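Local structure of FTT_1639c (Francisella tularensis subsp. tularensis, 7KZW) at residues Val50-Gly55 and Tyr105-Tyr110; Gln4-Pro9 and Asn112-Asp117; Leu94-Lys99 and Gly120-Leu125; Pro45-Val50 and Thr82-Gly87. The protein is of unknown function; this chain is the beta-rich, C-terminal part of a longer protein predicted to be held in the membrane by a transmembrane helix. The protein carries 3 engineered substitutions. One frame throughout, in Å; residues are numbered along the deposited sequence.

Interaction 1 (Val50-Gly55 and Tyr105-Tyr110); sequences VNIYVG and YKVIAY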
loop_
_atom_site.group_PDB
_atom_site.type_symbol
_atom_site.label_atom_id
_atom_site.label_comp_id
_atom_site.label_asym_id
_atom_site.label_seq_id
_atom_site.Cartn_x
_atom_site.Cartn_y
_atom_site.Cartn_z
ATOM N N VAL A 50 1.595 -11.004 1.355
ATOM C CA VAL A 50 2.240 -9.943 0.603
ATOM C C VAL A 50 3.741 -10.108 0.665
ATOM O O VAL A 50 4.312 -10.327 1.721
ATOM C CB VAL A 50 1.838 -8.555 1.126
ATOM C CG1 VAL A 50 2.448 -7.480 0.165
ATOM C CG2 VAL A 50 0.331 -8.431 1.241
ATOM N N ASN A 51 4.387 -9.996 -0.494
ATOM C CA ASN A 51 5.826 -9.890 -0.553
ATOM C C ASN A 51 6.163 -8.514 -1.118
ATOM O O ASN A 51 5.651 -8.136 -2.181
ATOM C CB ASN A 51 6.374 -10.893 -1.569
ATOM C CG ASN A 51 6.544 -12.249 -1.007
ATOM O OD1 ASN A 51 5.704 -13.153 -1.239
ATOM N ND2 ASN A 51 7.663 -12.427 -0.295
ATOM N N ILE A 52 6.990 -7.747 -0.427
ATOM C CA ILE A 52 7.465 -6.507 -1.005
ATOM C C ILE A 52 8.987 -6.531 -1.108
ATOM O O ILE A 52 9.676 -7.281 -0.407
ATOM C CB ILE A 52 7.024 -5.285 -0.228
ATOM C CG1 ILE A 52 7.833 -5.182 1.060
ATOM C CG2 ILE A 52 5.538 -5.371 0.040
ATOM C CD1 ILE A 52 7.756 -3.797 1.662
ATOM N N TYR A 53 9.475 -5.770 -2.097
ATOM C CA TYR A 53 10.897 -5.714 -2.405
ATOM C C TYR A 53 11.211 -4.244 -2.468
ATOM O O TYR A 53 10.461 -3.480 -3.087
ATOM C CB TYR A 53 11.165 -6.400 -3.774
ATOM C CG TYR A 53 10.638 -7.802 -3.832
ATOM C CD1 TYR A 53 9.278 -8.030 -4.184
ATOM C CD2 TYR A 53 11.418 -8.866 -3.449
ATOM C CE1 TYR A 53 8.741 -9.314 -4.191
ATOM C CE2 TYR A 53 10.871 -10.158 -3.425
ATOM C CZ TYR A 53 9.536 -10.343 -3.807
ATOM O OH TYR A 53 9.054 -11.654 -3.801
ATOM N N VAL A 54 12.300 -3.818 -1.813
ATOM C CA VAL A 54 12.618 -2.400 -1.722
ATOM C C VAL A 54 14.065 -2.202 -2.131
ATOM O O VAL A 54 14.956 -2.961 -1.678
ATOM C CB VAL A 54 12.374 -1.866 -0.298
ATOM C CG1 VAL A 54 12.818 -0.423 -0.109
ATOM C CG2 VAL A 54 10.879 -2.024 0.147
ATOM N N GLY A 55 14.314 -1.223 -2.993
ATOM C CA GLY A 55 15.662 -0.820 -3.361
ATOM C C GLY A 55 16.013 0.451 -2.616
ATOM O O GLY A 55 16.106 0.452 -1.378
ATOM N N TYR A 105 10.106 0.378 -5.280
ATOM C CA TYR A 105 9.536 -0.804 -4.629
ATOM C C TYR A 105 8.833 -1.684 -5.663
ATOM O O TYR A 105 8.539 -1.264 -6.803
ATOM C CB TYR A 105 8.487 -0.399 -3.560
ATOM C CG TYR A 105 7.345 0.362 -4.165
ATOM C CD1 TYR A 105 6.239 -0.312 -4.717
ATOM C CD2 TYR A 105 7.366 1.737 -4.238
ATOM C CE1 TYR A 105 5.235 0.397 -5.334
ATOM C CE2 TYR A 105 6.327 2.450 -4.824
ATOM C CZ TYR A 105 5.261 1.750 -5.387
ATOM O OH TYR A 105 4.205 2.349 -6.006
ATOM N N LYS A 106 8.612 -2.941 -5.232
ATOM C CA LYS A 106 7.755 -3.885 -5.973
ATOM C C LYS A 106 6.893 -4.573 -4.912
ATOM O O LYS A 106 7.400 -5.000 -3.887
ATOM C CB LYS A 106 8.565 -4.920 -6.741
ATOM C CG LYS A 106 7.680 -5.967 -7.436
ATOM C CD LYS A 106 8.578 -6.910 -8.309
ATOM C CE LYS A 106 7.750 -7.902 -9.160
ATOM N NZ LYS A 106 7.092 -7.261 -10.328
ATOM N N VAL A 107 5.585 -4.617 -5.144
ATOM C CA VAL A 107 4.633 -5.306 -4.272
ATOM C C VAL A 107 4.021 -6.449 -5.039
ATOM O O VAL A 107 3.555 -6.250 -6.169
ATOM C CB VAL A 107 3.505 -4.349 -3.827
ATOM C CG1 VAL A 107 2.463 -5.105 -2.984
ATOM C CG2 VAL A 107 4.054 -3.106 -3.123
ATOM N N ILE A 108 3.974 -7.635 -4.432
ATOM C CA ILE A 108 3.177 -8.726 -4.962
ATOM C C ILE A 108 2.277 -9.162 -3.832
ATOM O O ILE A 108 2.762 -9.630 -2.779
ATOM C CB ILE A 108 4.041 -9.905 -5.414
ATOM C CG1 ILE A 108 5.029 -9.452 -6.464
ATOM C CG2 ILE A 108 3.121 -11.040 -5.969
ATOM C CD1 ILE A 108 5.936 -10.581 -6.967
ATOM N N ALA A 109 0.965 -9.100 -4.027
ATOM C CA ALA A 109 0.001 -9.461 -2.981
ATOM C C ALA A 109 -0.926 -10.548 -3.485
ATOM O O ALA A 109 -1.498 -10.428 -4.575
ATOM C CB ALA A 109 -0.782 -8.214 -2.558
ATOM N N TYR A 110 -1.068 -11.632 -2.721
ATOM C CA TYR A 110 -1.935 -12.727 -3.136
ATOM C C TYR A 110 -3.157 -12.774 -2.239
ATOM O O TYR A 110 -3.022 -12.860 -1.003
ATOM C CB TYR A 110 -1.229 -14.079 -3.013
ATOM C CG TYR A 110 -0.049 -14.182 -3.859
ATOM C CD1 TYR A 110 -0.149 -14.618 -5.165
ATOM C CD2 TYR A 110 1.189 -13.817 -3.350
ATOM C CE1 TYR A 110 1.027 -14.707 -5.972
ATOM C CE2 TYR A 110 2.292 -13.896 -4.091
ATOM C CZ TYR A 110 2.219 -14.336 -5.379
ATOM O OH TYR A 110 3.409 -14.411 -6.077
#

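Interaction 2 (Gln4-Pro9 and Asn112-Asp117); sequences QARELP and NAIEYD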
loop_
_atom_site.group_PDB
_atom_site.type_symbol
_atom_site.label_atom_id
_atom_site.label_comp_id
_atom_site.label_asym_id
_atom_site.label_seq_id
_atom_site.Cartn_x
_atom_site.Cartn_y
_atom_site.Cartn_z
ATOM N N GLN A 4 -3.072 -13.979 -15.610
ATOM C CA GLN A 4 -1.979 -13.832 -14.696
ATOM C C GLN A 4 -2.314 -12.706 -13.687
ATOM O O GLN A 4 -3.433 -12.621 -13.277
ATOM C CB GLN A 4 -0.684 -13.578 -15.490
ATOM C CG GLN A 4 -0.869 -12.745 -16.753
ATOM C CD GLN A 4 0.478 -12.351 -17.300
ATOM O OE1 GLN A 4 1.475 -12.836 -16.822
ATOM N NE2 GLN A 4 0.514 -11.394 -18.192
ATOM N N ALA A 5 -1.355 -11.845 -13.380
ATOM C CA ALA A 5 -1.466 -10.804 -12.362
ATOM C C ALA A 5 -2.302 -9.615 -12.831
ATOM O O ALA A 5 -2.298 -9.250 -14.005
ATOM C CB ALA A 5 -0.079 -10.322 -11.939
ATOM N N ARG A 6 -3.018 -9.014 -11.883
ATOM C CA ARG A 6 -3.673 -7.720 -12.008
ATOM C C ARG A 6 -2.832 -6.664 -11.321
ATOM O O ARG A 6 -2.026 -6.971 -10.437
ATOM C CB ARG A 6 -5.006 -7.778 -11.264
ATOM C CG ARG A 6 -5.816 -9.049 -11.502
ATOM C CD ARG A 6 -7.247 -8.731 -11.052
ATOM N NE ARG A 6 -8.186 -9.842 -11.119
ATOM C CZ ARG A 6 -9.493 -9.689 -10.904
ATOM N NH1 ARG A 6 -9.973 -8.482 -10.620
ATOM N NH2 ARG A 6 -10.320 -10.731 -10.990
ATOM N N GLU A 7 -3.032 -5.388 -11.667
ATOM C CA GLU A 7 -2.348 -4.318 -10.947
ATOM C C GLU A 7 -3.094 -3.973 -9.659
ATOM O O GLU A 7 -4.328 -3.877 -9.660
ATOM C CB GLU A 7 -2.257 -3.046 -11.805
ATOM C CG GLU A 7 -1.452 -1.945 -11.099
ATOM C CD GLU A 7 -1.093 -0.731 -11.946
ATOM O OE1 GLU A 7 -1.980 -0.231 -12.673
ATOM O OE2 GLU A 7 0.077 -0.279 -11.853
ATOM N N LEU A 8 -2.357 -3.851 -8.550
ATOM C CA LEU A 8 -2.927 -3.359 -7.320
ATOM C C LEU A 8 -3.289 -1.892 -7.510
ATOM O O LEU A 8 -2.404 -1.080 -7.840
ATOM C CB LEU A 8 -1.874 -3.545 -6.216
ATOM C CG LEU A 8 -2.281 -3.088 -4.822
ATOM C CD1 LEU A 8 -3.427 -3.920 -4.309
ATOM C CD2 LEU A 8 -1.077 -3.159 -3.855
ATOM N N PRO A 9 -4.568 -1.507 -7.392
ATOM C CA PRO A 9 -4.952 -0.138 -7.785
ATOM C C PRO A 9 -4.482 0.942 -6.809
ATOM O O PRO A 9 -4.335 0.708 -5.613
ATOM C CB PRO A 9 -6.486 -0.201 -7.832
ATOM C CG PRO A 9 -6.797 -1.691 -7.948
ATOM C CD PRO A 9 -5.751 -2.386 -7.191
ATOM N N ASN A 112 -6.952 -15.019 -2.176
ATOM C CA ASN A 112 -7.997 -15.903 -2.729
ATOM C C ASN A 112 -7.741 -16.250 -4.181
ATOM O O ASN A 112 -8.568 -15.981 -5.060
ATOM C CB ASN A 112 -9.363 -15.250 -2.650
ATOM C CG ASN A 112 -9.883 -15.235 -1.294
ATOM O OD1 ASN A 112 -9.350 -15.925 -0.398
ATOM N ND2 ASN A 112 -10.938 -14.463 -1.092
ATOM N N ALA A 113 -6.576 -16.824 -4.432
ATOM C CA ALA A 113 -6.215 -17.300 -5.760
ATOM C C ALA A 113 -5.904 -16.197 -6.786
ATOM O O ALA A 113 -5.941 -16.451 -7.992
ATOM C CB ALA A 113 -7.235 -18.307 -6.309
ATOM N N ILE A 114 -5.568 -14.975 -6.389
ATOM C CA ILE A 114 -5.277 -13.946 -7.383
ATOM C C ILE A 114 -4.026 -13.188 -6.946
ATOM O O ILE A 114 -3.864 -12.842 -5.768
ATOM C CB ILE A 114 -6.444 -12.965 -7.575
ATOM C CG1 ILE A 114 -7.815 -13.642 -7.858
ATOM C CG2 ILE A 114 -6.109 -11.989 -8.664
ATOM C CD1 ILE A 114 -7.898 -14.532 -9.071
ATOM N N GLU A 115 -3.185 -12.814 -7.900
ATOM C CA GLU A 115 -1.991 -12.039 -7.661
ATOM C C GLU A 115 -2.248 -10.597 -8.084
ATOM O O GLU A 115 -2.790 -10.357 -9.181
ATOM C CB GLU A 115 -0.812 -12.614 -8.457
ATOM C CG GLU A 115 0.390 -11.747 -8.452
ATOM C CD GLU A 115 1.586 -12.298 -9.231
ATOM O OE1 GLU A 115 1.583 -13.486 -9.587
ATOM O OE2 GLU A 115 2.512 -11.505 -9.489
ATOM N N TYR A 116 -1.892 -9.657 -7.214
ATOM C CA TYR A 116 -1.962 -8.219 -7.485
ATOM C C TYR A 116 -0.555 -7.664 -7.378
ATOM O O TYR A 116 0.112 -7.842 -6.341
ATOM C CB TYR A 116 -2.931 -7.512 -6.488
ATOM C CG TYR A 116 -4.286 -8.171 -6.507
ATOM C CD1 TYR A 116 -4.567 -9.298 -5.726
ATOM C CD2 TYR A 116 -5.272 -7.771 -7.450
ATOM C CE1 TYR A 116 -5.801 -9.980 -5.821
ATOM C CE2 TYR A 116 -6.509 -8.442 -7.535
ATOM C CZ TYR A 116 -6.752 -9.538 -6.744
ATOM O OH TYR A 116 -7.962 -10.218 -6.849
ATOM N N ASP A 117 -0.088 -6.960 -8.404
ATOM C CA ASP A 117 1.279 -6.460 -8.449
ATOM C C ASP A 117 1.293 -4.945 -8.507
ATOM O O ASP A 117 0.406 -4.321 -9.117
ATOM C CB ASP A 117 1.895 -6.846 -9.774
ATOM C CG ASP A 117 2.217 -8.289 -9.874
ATOM O OD1 ASP A 117 2.200 -9.013 -8.869
ATOM O OD2 ASP A 117 2.475 -8.726 -11.015
#

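Interaction 3 (Leu94-Lys99 and Gly120-Leu125); sequences LECKGK and GNLSYL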
loop_
_atom_site.group_PDB
_atom_site.type_symbol
_atom_site.label_atom_id
_atom_site.label_comp_id
_atom_site.label_asym_id
_atom_site.label_seq_id
_atom_site.Cartn_x
_atom_site.Cartn_y
_atom_site.Cartn_z
ATOM N N LEU A 94 1.590 3.888 1.420
ATOM C CA LEU A 94 3.037 4.140 1.266
ATOM C C LEU A 94 3.255 5.617 1.544
ATOM O O LEU A 94 2.637 6.467 0.894
ATOM C CB LEU A 94 3.464 3.822 -0.157
ATOM C CG LEU A 94 4.941 4.116 -0.459
ATOM C CD1 LEU A 94 5.894 3.398 0.466
ATOM C CD2 LEU A 94 5.201 3.776 -1.927
ATOM N N GLU A 95 4.063 5.919 2.564
ATOM C CA GLU A 95 4.266 7.298 3.030
ATOM C C GLU A 95 5.723 7.681 2.864
ATOM O O GLU A 95 6.620 6.836 3.028
ATOM C CB GLU A 95 4.008 7.400 4.557
ATOM C CG GLU A 95 2.591 7.142 4.952
ATOM C CD GLU A 95 2.363 7.402 6.436
ATOM O OE1 GLU A 95 3.339 7.374 7.225
ATOM O OE2 GLU A 95 1.214 7.627 6.804
ATOM N N CYS A 96 5.937 8.862 2.473
ATOM C CA CYS A 96 7.337 9.448 2.528
ATOM C C CYS A 96 7.398 10.742 3.416
ATOM O O CYS A 96 6.394 11.461 3.642
ATOM C CB CYS A 96 7.812 9.745 1.106
ATOM S SG CYS A 96 6.896 11.065 0.251
ATOM N N LYS A 97 8.538 10.904 4.016
ATOM C CA LYS A 97 8.716 12.046 4.897
ATOM C C LYS A 97 10.052 12.683 4.580
ATOM O O LYS A 97 11.089 12.017 4.704
ATOM C CB LYS A 97 8.682 11.594 6.366
ATOM C CG LYS A 97 9.065 12.642 7.389
ATOM C CD LYS A 97 7.946 13.614 7.617
ATOM C CE LYS A 97 8.224 14.406 8.909
ATOM N NZ LYS A 97 7.307 15.576 9.021
ATOM N N GLY A 98 10.047 13.980 4.284
ATOM C CA GLY A 98 11.288 14.718 4.097
ATOM C C GLY A 98 11.498 15.120 2.650
ATOM O O GLY A 98 11.062 14.440 1.709
ATOM N N LYS A 99 12.210 16.243 2.468
ATOM C CA LYS A 99 12.433 16.815 1.139
ATOM C C LYS A 99 12.996 15.806 0.164
ATOM O O LYS A 99 12.597 15.784 -1.013
ATOM C CB LYS A 99 13.356 18.055 1.262
ATOM C CG LYS A 99 13.620 18.805 -0.051
ATOM C CD LYS A 99 15.018 19.536 -0.035
ATOM C CE LYS A 99 15.538 19.697 -1.491
ATOM N NZ LYS A 99 16.750 18.828 -1.818
ATOM N N GLY A 120 6.802 0.544 -8.634
ATOM C CA GLY A 120 6.655 1.978 -8.667
ATOM C C GLY A 120 7.701 2.692 -7.827
ATOM O O GLY A 120 8.667 2.090 -7.346
ATOM N N ASN A 121 7.539 4.006 -7.765
ATOM C CA ASN A 121 8.391 4.901 -7.008
ATOM C C ASN A 121 7.495 5.928 -6.333
ATOM O O ASN A 121 6.462 6.324 -6.885
ATOM C CB ASN A 121 9.334 5.668 -7.992
ATOM C CG ASN A 121 10.060 6.796 -7.357
ATOM O OD1 ASN A 121 9.530 7.923 -7.256
ATOM N ND2 ASN A 121 11.273 6.533 -6.855
ATOM N N LEU A 122 7.888 6.362 -5.138
ATOM C CA LEU A 122 7.285 7.550 -4.528
ATOM C C LEU A 122 8.415 8.443 -4.053
ATOM O O LEU A 122 9.408 7.957 -3.484
ATOM C CB LEU A 122 6.469 7.129 -3.310
ATOM C CG LEU A 122 5.691 8.225 -2.612
ATOM C CD1 LEU A 122 4.737 8.917 -3.500
ATOM C CD2 LEU A 122 4.946 7.613 -1.367
ATOM N N SER A 123 8.238 9.749 -4.282
ATOM C CA SER A 123 9.146 10.718 -3.689
ATOM C C SER A 123 8.370 11.962 -3.333
ATOM O O SER A 123 7.368 12.293 -3.970
ATOM C CB SER A 123 10.310 11.138 -4.609
ATOM O OG SER A 123 9.789 11.874 -5.709
ATOM N N TYR A 124 8.817 12.659 -2.281
ATOM C CA TYR A 124 8.138 13.893 -1.932
ATOM C C TYR A 124 8.218 14.877 -3.103
ATOM O O TYR A 124 7.237 15.575 -3.412
ATOM C CB TYR A 124 8.716 14.506 -0.641
ATOM C CG TYR A 124 8.047 15.812 -0.358
ATOM C CD1 TYR A 124 6.806 15.873 0.297
ATOM C CD2 TYR A 124 8.635 16.988 -0.788
ATOM C CE1 TYR A 124 6.161 17.073 0.494
ATOM C CE2 TYR A 124 7.966 18.222 -0.605
ATOM C CZ TYR A 124 6.738 18.231 0.040
ATOM O OH TYR A 124 6.107 19.462 0.236
ATOM N N LEU A 125 9.379 14.959 -3.751
ATOM C CA LEU A 125 9.558 15.929 -4.857
ATOM C C LEU A 125 8.512 15.713 -5.942
ATOM O O LEU A 125 7.819 16.646 -6.371
ATOM C CB LEU A 125 10.976 15.810 -5.415
ATOM C CG LEU A 125 11.323 16.693 -6.630
ATOM C CD1 LEU A 125 11.113 18.146 -6.324
ATOM C CD2 LEU A 125 12.759 16.383 -7.022
HETATM O O HOH W 1 11.895 13.764 -2.700
#

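Interaction 4 (Pro45-Val50 and Thr82-Gly87); sequences PTEFLV and TAYLSG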
loop_
_atom_site.group_PDB
_atom_site.type_symbol
_atom_site.label_atom_id
_atom_site.label_comp_id
_atom_site.label_asym_id
_atom_site.label_seq_id
_atom_site.Cartn_x
_atom_site.Cartn_y
_atom_site.Cartn_z
ATOM N N PRO A 45 -12.691 -11.620 6.981
ATOM C CA PRO A 45 -11.779 -10.788 6.161
ATOM C C PRO A 45 -10.787 -11.633 5.382
ATOM O O PRO A 45 -10.224 -12.589 5.895
ATOM C CB PRO A 45 -11.092 -9.881 7.196
ATOM C CG PRO A 45 -12.089 -9.888 8.423
ATOM C CD PRO A 45 -12.608 -11.305 8.419
ATOM N N THR A 46 -10.547 -11.250 4.131
ATOM C CA THR A 46 -9.653 -12.000 3.271
ATOM C C THR A 46 -8.208 -11.696 3.672
ATOM O O THR A 46 -7.832 -10.520 3.808
ATOM C CB THR A 46 -9.853 -11.508 1.845
ATOM O OG1 THR A 46 -11.222 -11.754 1.458
ATOM C CG2 THR A 46 -8.910 -12.277 0.907
ATOM N N GLU A 47 -7.389 -12.734 3.843
ATOM C CA GLU A 47 -5.965 -12.567 4.081
ATOM C C GLU A 47 -5.268 -12.223 2.768
ATOM O O GLU A 47 -5.402 -12.963 1.773
ATOM C CB GLU A 47 -5.335 -13.893 4.556
ATOM C CG GLU A 47 -5.045 -13.936 6.005
ATOM C CD GLU A 47 -4.423 -15.244 6.487
ATOM O OE1 GLU A 47 -3.681 -15.868 5.762
ATOM O OE2 GLU A 47 -4.829 -15.665 7.608
ATOM N N PHE A 48 -4.444 -11.182 2.765
ATOM C CA PHE A 48 -3.511 -10.899 1.682
ATOM C C PHE A 48 -2.109 -11.295 2.130
ATOM O O PHE A 48 -1.667 -10.882 3.224
ATOM C CB PHE A 48 -3.517 -9.410 1.321
ATOM C CG PHE A 48 -4.762 -9.000 0.564
ATOM C CD1 PHE A 48 -5.993 -8.929 1.166
ATOM C CD2 PHE A 48 -4.646 -8.610 -0.781
ATOM C CE1 PHE A 48 -7.113 -8.513 0.456
ATOM C CE2 PHE A 48 -5.798 -8.194 -1.516
ATOM C CZ PHE A 48 -7.031 -8.165 -0.876
ATOM N N LEU A 49 -1.463 -12.196 1.397
ATOM C CA LEU A 49 -0.128 -12.678 1.713
ATOM C C LEU A 49 0.772 -11.885 0.784
ATOM O O LEU A 49 0.670 -11.984 -0.449
ATOM C CB LEU A 49 -0.056 -14.178 1.492
ATOM C CG LEU A 49 -1.109 -14.914 2.316
ATOM C CD1 LEU A 49 -1.012 -16.410 1.923
ATOM C CD2 LEU A 49 -0.881 -14.776 3.855
ATOM N N VAL A 50 1.595 -11.004 1.355
ATOM C CA VAL A 50 2.240 -9.943 0.603
ATOM C C VAL A 50 3.741 -10.108 0.665
ATOM O O VAL A 50 4.312 -10.327 1.721
ATOM C CB VAL A 50 1.838 -8.555 1.126
ATOM C CG1 VAL A 50 2.448 -7.480 0.165
ATOM C CG2 VAL A 50 0.331 -8.431 1.241
ATOM N N THR A 82 1.478 -10.518 6.329
ATOM C CA THR A 82 0.032 -10.724 6.138
ATOM C C THR A 82 -0.700 -9.420 6.363
ATOM O O THR A 82 -0.426 -8.727 7.343
ATOM C CB THR A 82 -0.465 -11.723 7.144
ATOM O OG1 THR A 82 0.356 -12.881 7.113
ATOM C CG2 THR A 82 -1.971 -12.111 6.825
ATOM N N ALA A 83 -1.591 -9.068 5.464
ATOM C CA ALA A 83 -2.337 -7.800 5.525
ATOM C C ALA A 83 -3.806 -8.015 5.227
ATOM O O ALA A 83 -4.192 -9.003 4.582
ATOM C CB ALA A 83 -1.798 -6.836 4.462
ATOM N N TYR A 84 -4.635 -7.132 5.757
ATOM C CA TYR A 84 -6.073 -7.184 5.592
ATOM C C TYR A 84 -6.556 -5.848 5.088
ATOM O O TYR A 84 -5.969 -4.816 5.372
ATOM C CB TYR A 84 -6.733 -7.467 6.946
ATOM C CG TYR A 84 -6.348 -8.833 7.470
ATOM C CD1 TYR A 84 -5.215 -9.012 8.239
ATOM C CD2 TYR A 84 -7.116 -9.936 7.142
ATOM C CE1 TYR A 84 -4.849 -10.289 8.699
ATOM C CE2 TYR A 84 -6.735 -11.218 7.554
ATOM C CZ TYR A 84 -5.635 -11.346 8.364
ATOM O OH TYR A 84 -5.252 -12.610 8.824
ATOM N N LEU A 85 -7.668 -5.861 4.357
ATOM C CA LEU A 85 -8.237 -4.619 3.860
ATOM C C LEU A 85 -8.945 -3.863 4.979
ATOM O O LEU A 85 -9.707 -4.450 5.760
ATOM C CB LEU A 85 -9.268 -4.944 2.787
ATOM C CG LEU A 85 -8.696 -5.453 1.466
ATOM C CD1 LEU A 85 -9.843 -5.911 0.583
ATOM C CD2 LEU A 85 -7.899 -4.314 0.760
ATOM N N SER A 86 -8.756 -2.545 5.003
ATOM C CA SER A 86 -9.515 -1.714 5.943
ATOM C C SER A 86 -10.979 -1.665 5.532
ATOM O O SER A 86 -11.388 -2.142 4.460
ATOM C CB SER A 86 -8.987 -0.281 5.954
ATOM O OG SER A 86 -9.398 0.382 4.756
ATOM N N GLY A 87 -11.786 -1.009 6.356
ATOM C CA GLY A 87 -13.181 -0.924 6.010
ATOM C C GLY A 87 -13.486 -0.106 4.769
ATOM O O GLY A 87 -14.588 -0.254 4.196
HETATM O O HOH W 2 -9.170 -8.249 4.134
HETATM O O HOH W 3 -7.282 -14.393 9.159
#

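Interaction 1 (Val50-Gly55 and Tyr105-Tyr110)
Val50 divides its two methyls between residues of the partner strand: CG1 lies 3.9 Å from Val107 CG1, and CG2 lies 4.0 Å from Ala109 CB. With CG1 anti to the backbone N (chi1 -174°), one branch is aimed at each neighbour, and the small Ala109 methyl meets CG2 at this non-hydrogen-bonded pair. Val107, like Val50 branched at CB and so suited to an extended chain, turns to the buried face, where Phe62 and Leu92 cover it. Strands 48-58 and 102-111 are antiparallel neighbours in the large mixed sheet, joined here through two hydrogen-bonded pairs. In the first, Asn51 N reaches Ile108 O at 2.8 Å and Ile108 N returns to Asn51 O at 2.9 Å; Tyr53 and Lys106 exchange a similar pair of bonds. On the more open face, chi1 of -55° sets Tyr53 CG beside its backbone N, which lays the ring along the Lys106 methylenes, with CD1 4.1 Å from Lys106 CB. Lys106 O sits at the ring's edge, near its plane. Ile108 meets the same ring obliquely, its CD1 4.1 Å from Tyr53 CE1. Tyr105 turns its ring away from strand 48-58 into an edge-to-face stack with Phe62.

Interaction 2 (Gln4-Pro9 and Asn112-Asp117)
Arg6 O accepts the shortest backbone bond of this contact, 2.8 Å from Asp117 N, and the CA of Tyr116 lies close to the same oxygen. The bond belongs to a short parallel beta pairing: the N-terminal strand 6-16 runs beside strand 114-123, the one parallel neighbour pair in an otherwise antiparallel sheet. Arg6 N completes the grip on this residue by donating to Glu115 O at 3.0 Å. With CG beside the backbone N and anti to the carbonyl carbon (chi1 -44°), the Arg6 side chain, extended from CG to NE, is sent along Tyr116; its aliphatic part runs beside the ring and meets its CE2 corner obliquely, while its charged end stays at the surface. Arg6 CD comes within 3.6 Å of Tyr116 CE2, and NE passes Ile114 CG2 at 3.9 Å. The guanidinium and ring planes are 59° apart, and the Tyr116 hydroxyl lies over one guanidinium face near its rim. On the other side of the strand, the compact methyl of Ala5 packs against two carboxylates, with CB 3.2 Å from Asp117 OD2 and 3.7 Å from Glu115 CD. Leu8 heads for the core, where Leu91, Leu92 and Val107 receive it, and its CB touches Tyr116 CB on the way. Leu8 N also donates to Asp117 O at 2.9 Å, approaching from above the carbonyl plane, 45° out of it.

Interaction 3 (Leu94-Lys99 and Gly120-Leu125)
Leu122 and Leu94 form the tight part of this contact. Leu122 CD2 lies 3.6 Å from Leu94 CG and only 3.4 Å from Leu94 O, so that one methyl fills the angle between side chain and backbone. The two side chains run antiparallel past one another, and Leu94 CD2 in turn reaches Leu122 CB at 3.8 Å. With CG anti to the backbone N (chi1 -176°), Leu122 sends its branched end across to the facing strand. Phe26, Phe62, Ile103 and Tyr105 also pack on Leu94, an apolar setting that suits leucine. Cys96 points inward too, toward Leu122 and Tyr124, but its sulfur is modelled in two positions and its exact contacts are doubtful. Further along, Tyr124 CB packs on Gly98 O at 3.3 Å, and that oxygen lies oblique to the ring; Ser101 OG hydrogen-bonds the same oxygen. At phi 110° a CB on Gly98 would press on the carbonyl O of Lys97, so glycine is called for. Buried Ser123, the N-cap, starts the helix 124-127 that carries Tyr124 and Leu125, its OG bonded to Val126 N.

Toward Lys99 and Leu125, whose side chains are exposed, the contact becomes loose and wet. No direct hydrogen bond joins the segments; instead a water donates to Lys99 O at 2.7 Å and accepts from Leu125 N at 3.0 Å. The axes of strand segments 94-97 and 120-123 approach to 7.3 Å, their directions 37° apart, consistent with a strongly curved sheet folding over so that non-neighbouring strands 90-97 and 114-123 meet through their inward side chains.

Interaction 4 (Pro45-Val50 and Thr82-Gly87)
Phe48 and Leu85 cross at an angle: the ring atom CE1 lies 3.6 Å from Leu85 CG, and Leu91 covers both residues from strand 90-97. Phe48 belongs to the antiparallel pairing of strand 48-58 with the outermost strand 79-83, and Leu85 to the loop that follows. Phe48 N donates to Ala83 O at 2.8 Å, and Ala83 N answers to Phe48 O at 2.9 Å. Placing CG beside the backbone N (chi1 -74°) brings the Phe48 ring edge-on to Ala83 O, with the oxygen near the ring plane, while its far end reaches Leu85. Ala83, Phe48 and Val50 share the buried face, where the small methyl of Ala83 meets Val50 CG2; its size probably helps accommodate the ring. Beside them, Glu47 and Tyr84 run alongside each other in the same direction. The carboxylate stands almost square to the ring, 89° between planes, and the closest touch is that of Glu47 CG with Tyr84 OH at 3.1 Å. Thr82 adds a methyl, CG2, 3.7 Å from Glu47 CG, and Pro45 CB meets the ring obliquely at Tyr84 CD2. Tyrosine suits this place, since its ring packs on aliphatic carbon while its hydroxyl reaches water; one water lies between Tyr84 OH and Glu47 OE2. Farther along, a second water bridges the backbones, donating to Thr46 O at 2.7 Å and accepting from Leu85 N at 2.8 Å.

How the interactions relate
From the N terminus, Gln4-Pro9 opens the longest loop, closed by interaction 2 only at Asn112-Asp117; interactions 1 and 4 both nest within it. Interaction 4 closes first, at Thr82-Gly87, and crosses interaction 1, which shares Val50 with it and closes at Tyr105-Tyr110. Interaction 3 opens at Leu94-Lys99, closes at Gly120-Leu125 and crosses interactions 1 and 2; with interaction 4 it stands in series. Interaction 2 pairs strand 6-16 with 114-123, interaction 1 pairs 102-111 with 48-58, and interaction 4 pairs 48-58 with 79-83; a probable hydrogen bond from Ala109 N to Tyr116 O bridges 102-111 and 114-123. Interaction 3 ties strand 90-97 to the far end of 114-123.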